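Local structure of ofchtiv-allosamidin (Ostrinia furnacalis, 6JMB) at residues D124-D132 / S166-Y176. The protein is a group IV insect chitinase of glycosyl hydrolase family 18, which probably hydrolyses chitin and here binds the inhibitor allosamidin in its active-site cleft. Sequence-based numbering, arbitrary orientation.
Sequences DWEYPNRRD and SAVEEAAVQSY. With AMI (allosamizoline), chain C.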
loop_
_atom_site.group_PDB
_atom_site.type_symbol
_atom_site.label_atom_id
_atom_site.label_comp_id
_atom_site.label_asym_id
_atom_site.label_seq_id
_atom_site.Cartn_x
_atom_site.Cartn_y
_atom_site.Cartn_z
ATOM N N ASP A 124 -2.110 10.282 1.105
ATOM C CA ASP A 124 -2.061 9.159 2.036
ATOM C C ASP A 124 -1.992 9.681 3.471
ATOM O O ASP A 124 -1.017 9.442 4.191
ATOM C CB ASP A 124 -0.849 8.277 1.698
ATOM C CG ASP A 124 -0.706 7.078 2.613
ATOM O OD1 ASP A 124 -1.713 6.618 3.184
ATOM O OD2 ASP A 124 0.430 6.586 2.753
ATOM N N TRP A 125 -3.015 10.420 3.890
ATOM C CA TRP A 125 -3.110 10.898 5.263
ATOM C C TRP A 125 -3.546 9.733 6.143
ATOM O O TRP A 125 -4.632 9.177 5.947
ATOM C CB TRP A 125 -4.136 12.032 5.291
ATOM C CG TRP A 125 -4.596 12.554 6.637
ATOM C CD1 TRP A 125 -4.180 12.176 7.890
ATOM C CD2 TRP A 125 -5.576 13.574 6.831
ATOM N NE1 TRP A 125 -4.854 12.907 8.850
ATOM C CE2 TRP A 125 -5.719 13.764 8.223
ATOM C CE3 TRP A 125 -6.351 14.345 5.959
ATOM C CZ2 TRP A 125 -6.608 14.701 8.761
ATOM C CZ3 TRP A 125 -7.231 15.278 6.491
ATOM C CH2 TRP A 125 -7.359 15.439 7.883
ATOM N N GLU A 126 -2.709 9.359 7.110
ATOM C CA GLU A 126 -2.982 8.207 7.973
ATOM C C GLU A 126 -3.145 8.677 9.421
ATOM O O GLU A 126 -2.169 8.732 10.173
ATOM C CB GLU A 126 -1.876 7.145 7.809
ATOM C CG GLU A 126 -1.721 6.716 6.345
ATOM C CD GLU A 126 -1.012 5.394 6.136
ATOM O OE1 GLU A 126 -0.503 4.795 7.104
ATOM O OE2 GLU A 126 -0.981 4.936 4.973
ATOM N N TYR A 127 -4.373 9.021 9.834
ATOM C CA TYR A 127 -5.603 9.001 9.043
ATOM C C TYR A 127 -6.480 10.106 9.608
ATOM O O TYR A 127 -6.321 10.488 10.771
ATOM C CB TYR A 127 -6.382 7.705 9.275
ATOM C CG TYR A 127 -5.651 6.449 8.915
ATOM C CD1 TYR A 127 -5.706 5.948 7.621
ATOM C CD2 TYR A 127 -4.910 5.755 9.864
ATOM C CE1 TYR A 127 -5.038 4.799 7.273
ATOM C CE2 TYR A 127 -4.234 4.597 9.516
ATOM C CZ TYR A 127 -4.312 4.134 8.222
ATOM O OH TYR A 127 -3.660 2.983 7.860
ATOM N N PRO A 128 -7.439 10.590 8.827
ATOM C CA PRO A 128 -8.423 11.524 9.385
ATOM C C PRO A 128 -9.077 10.936 10.627
ATOM O O PRO A 128 -9.461 9.761 10.653
ATOM C CB PRO A 128 -9.430 11.695 8.244
ATOM C CG PRO A 128 -8.627 11.419 7.001
ATOM C CD PRO A 128 -7.662 10.334 7.394
ATOM N N ASN A 129 -9.157 11.753 11.680
ATOM C CA ASN A 129 -9.877 11.387 12.902
ATOM C C ASN A 129 -9.263 10.175 13.603
ATOM O O ASN A 129 -9.941 9.452 14.339
ATOM C CB ASN A 129 -11.373 11.195 12.627
ATOM C CG ASN A 129 -12.192 11.004 13.887
ATOM O OD1 ASN A 129 -11.923 11.614 14.922
ATOM N ND2 ASN A 129 -13.193 10.131 13.805
ATOM N N ARG A 130 -7.970 9.930 13.400
ATOM C CA ARG A 130 -7.294 8.840 14.085
ATOM C C ARG A 130 -5.893 9.271 14.491
ATOM O O ARG A 130 -5.394 10.320 14.079
ATOM C CB ARG A 130 -7.236 7.574 13.223
ATOM C CG ARG A 130 -8.608 7.020 12.879
ATOM C CD ARG A 130 -8.535 5.791 12.011
ATOM N NE ARG A 130 -7.841 4.702 12.679
ATOM C CZ ARG A 130 -7.408 3.614 12.054
ATOM N NH1 ARG A 130 -7.603 3.475 10.752
ATOM N NH2 ARG A 130 -6.778 2.666 12.733
ATOM N N ARG A 131 -5.263 8.433 15.310
ATOM C CA ARG A 131 -3.882 8.633 15.761
ATOM C C ARG A 131 -3.788 10.002 16.432
ATOM O O ARG A 131 -4.612 10.303 17.312
ATOM C CB ARG A 131 -2.919 8.365 14.613
ATOM C CG ARG A 131 -3.023 6.957 14.055
ATOM C CD ARG A 131 -2.114 6.778 12.847
ATOM N NE ARG A 131 -0.712 6.619 13.226
ATOM C CZ ARG A 131 0.317 6.914 12.431
ATOM N NH1 ARG A 131 0.107 7.413 11.219
ATOM N NH2 ARG A 131 1.560 6.715 12.851
ATOM N N ASP A 132 -2.828 10.855 16.063
ATOM C CA ASP A 132 -2.654 12.146 16.716
ATOM C C ASP A 132 -3.459 13.264 16.063
ATOM O O ASP A 132 -3.027 14.422 16.081
ATOM C CB ASP A 132 -1.169 12.508 16.857
ATOM C CG ASP A 132 -0.443 12.576 15.528
ATOM O OD1 ASP A 132 -0.988 12.086 14.528
ATOM O OD2 ASP A 132 0.685 13.119 15.489
ATOM N N SER A 166 -7.617 3.483 4.368
ATOM C CA SER A 166 -7.760 2.282 5.179
ATOM C C SER A 166 -8.896 1.413 4.646
ATOM O O SER A 166 -9.833 1.894 3.998
ATOM C CB SER A 166 -8.017 2.649 6.639
ATOM O OG SER A 166 -9.194 3.434 6.752
ATOM N N ALA A 167 -8.800 0.112 4.913
ATOM C CA ALA A 167 -9.563 -0.876 4.157
ATOM C C ALA A 167 -10.873 -1.294 4.820
ATOM O O ALA A 167 -11.945 -1.142 4.227
ATOM C CB ALA A 167 -8.697 -2.105 3.868
ATOM N N VAL A 168 -10.810 -1.849 6.021
ATOM C CA VAL A 168 -11.989 -2.494 6.590
ATOM C C VAL A 168 -12.976 -1.450 7.088
ATOM O O VAL A 168 -12.609 -0.325 7.434
ATOM C CB VAL A 168 -11.624 -3.506 7.696
ATOM C CG1 VAL A 168 -10.680 -4.585 7.162
ATOM C CG2 VAL A 168 -11.036 -2.813 8.912
ATOM N N GLU A 169 -14.246 -1.855 7.141
ATOM C CA GLU A 169 -15.320 -0.959 7.553
ATOM C C GLU A 169 -15.027 -0.249 8.875
ATOM O O GLU A 169 -15.227 0.964 8.994
ATOM C CB GLU A 169 -16.639 -1.725 7.626
ATOM C CG GLU A 169 -17.800 -0.838 8.005
ATOM C CD GLU A 169 -19.131 -1.557 7.890
ATOM O OE1 GLU A 169 -19.136 -2.739 7.483
ATOM O OE2 GLU A 169 -20.168 -0.935 8.202
ATOM N N GLU A 170 -14.580 -0.982 9.894
ATOM C CA GLU A 170 -14.442 -0.339 11.205
ATOM C C GLU A 170 -13.380 0.747 11.191
ATOM O O GLU A 170 -13.439 1.697 11.984
ATOM C CB GLU A 170 -14.162 -1.372 12.294
ATOM C CG GLU A 170 -15.104 -2.492 12.195
ATOM C CD GLU A 170 -14.476 -3.592 11.373
ATOM O OE1 GLU A 170 -14.007 -3.277 10.262
ATOM O OE2 GLU A 170 -14.626 -4.737 11.728
ATOM N N ALA A 171 -12.402 0.622 10.299
ATOM C CA ALA A 171 -11.432 1.698 10.115
ATOM C C ALA A 171 -11.984 2.812 9.227
ATOM O O ALA A 171 -11.863 4.001 9.558
ATOM C CB ALA A 171 -10.130 1.149 9.522
ATOM N N ALA A 172 -12.610 2.444 8.110
ATOM C CA ALA A 172 -13.043 3.426 7.126
ATOM C C ALA A 172 -14.090 4.377 7.694
ATOM O O ALA A 172 -14.070 5.576 7.395
ATOM C CB ALA A 172 -13.574 2.715 5.877
ATOM N N VAL A 173 -15.014 3.872 8.516
ATOM C CA VAL A 173 -16.072 4.735 9.034
ATOM C C VAL A 173 -15.535 5.788 9.992
ATOM O O VAL A 173 -16.216 6.789 10.254
ATOM C CB VAL A 173 -17.229 3.950 9.680
ATOM C CG1 VAL A 173 -17.844 2.980 8.678
ATOM C CG2 VAL A 173 -16.754 3.247 10.945
ATOM N N GLN A 174 -14.340 5.586 10.543
ATOM C CA GLN A 174 -13.742 6.596 11.401
ATOM C C GLN A 174 -13.193 7.778 10.624
ATOM O O GLN A 174 -13.039 8.857 11.204
ATOM C CB GLN A 174 -12.598 5.995 12.219
ATOM C CG GLN A 174 -13.035 4.901 13.166
ATOM C CD GLN A 174 -11.863 4.308 13.920
ATOM O OE1 GLN A 174 -11.159 5.013 14.647
ATOM N NE2 GLN A 174 -11.632 3.014 13.734
ATOM N N SER A 175 -12.904 7.613 9.330
ATOM C CA SER A 175 -12.104 8.591 8.607
ATOM C C SER A 175 -12.783 9.225 7.403
ATOM O O SER A 175 -12.403 10.339 7.032
ATOM C CB SER A 175 -10.799 7.955 8.101
ATOM O OG SER A 175 -9.952 7.576 9.177
ATOM N N TYR A 176 -13.736 8.549 6.751
ATOM C CA TYR A 176 -14.122 8.936 5.402
ATOM C C TYR A 176 -15.625 8.989 5.216
ATOM O O TYR A 176 -16.366 8.142 5.722
ATOM C CB TYR A 176 -13.597 7.947 4.355
ATOM C CG TYR A 176 -12.152 7.557 4.531
ATOM C CD1 TYR A 176 -11.129 8.489 4.358
ATOM C CD2 TYR A 176 -11.809 6.261 4.866
ATOM C CE1 TYR A 176 -9.797 8.125 4.520
ATOM C CE2 TYR A 176 -10.485 5.885 5.031
ATOM C CZ TYR A 176 -9.487 6.818 4.862
ATOM O OH TYR A 176 -8.179 6.438 5.029
HETATM C C1 AMI C . 1.141 1.675 3.659
HETATM C C2 AMI C . 1.433 3.192 3.998
HETATM C C3 AMI C . 2.866 3.242 4.187
HETATM C C4 AMI C . 3.244 1.819 4.769
HETATM C C5 AMI C . 2.500 0.952 3.869
HETATM C C6 AMI C . 2.314 -0.508 4.423
HETATM C C7 AMI C . 0.676 2.985 1.930
HETATM C C8 AMI C . 0.037 4.803 0.266
HETATM C C9 AMI C . -0.163 2.335 -0.395
HETATM N N2 AMI C . 1.018 3.872 2.962
HETATM N N7 AMI C . 0.183 3.381 0.604
HETATM O O3 AMI C . 3.226 4.328 5.039
HETATM O O4 AMI C . 4.618 1.471 4.663
HETATM O O6 AMI C . 1.733 -0.429 5.709
HETATM O O7 AMI C . 0.815 1.668 2.251
HETATM O O HOH W 1 -6.232 8.017 4.073
HETATM O O HOH W 2 -11.588 7.481 15.586
HETATM O O HOH W 3 -9.267 4.980 9.054
HETATM O O HOH W 4 -8.624 4.590 15.524
#
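Polar and water-mediated, the contact of Pro128, Asn129 and Arg130 with Gln174 and Ser175 joins the loop after strand 120-124 to helix 169-175, which follows the neighbouring parallel strand 160-165. Ser175 OG donates to Pro128 O at 2.7 Å, in the carbonyl plane, and Asn129 ND2 meets a lone pair of Gln174 O at 2.9 Å, the type II turn of residues 127-130 presenting both groups. Arg130, bent at chi3 (62°), sets NH1 over one face of the Tyr127 ring, toward its rim, with Glu126 CB over the centre of the other; NH1 also touches Ala171 CB at 3.6 Å. Water 3 ties Arg130 NH1 to Ser166 OG, Ala171 O and Ser175 OG, while water 1 links Trp125 O with Tyr176 OH. The fold is the family 18 TIM barrel, whose DxxDxDxE motif ends with Asp124 and Glu126; as in relatives, Glu126 is probably the catalytic acid. Their carboxylates reach allosamizoline, Asp124 OD2 lying 2.8 Å and Glu126 OE2 3.0 Å from its N2. Were Asp124 an alanine, that nitrogen would probably be left with one carboxylate fewer and Glu126 OE2 without Asp124 OD1, 2.6 Å away. Gln174 crosses Arg130 at about a right angle, its OE1 accepting from waters 2 and 4.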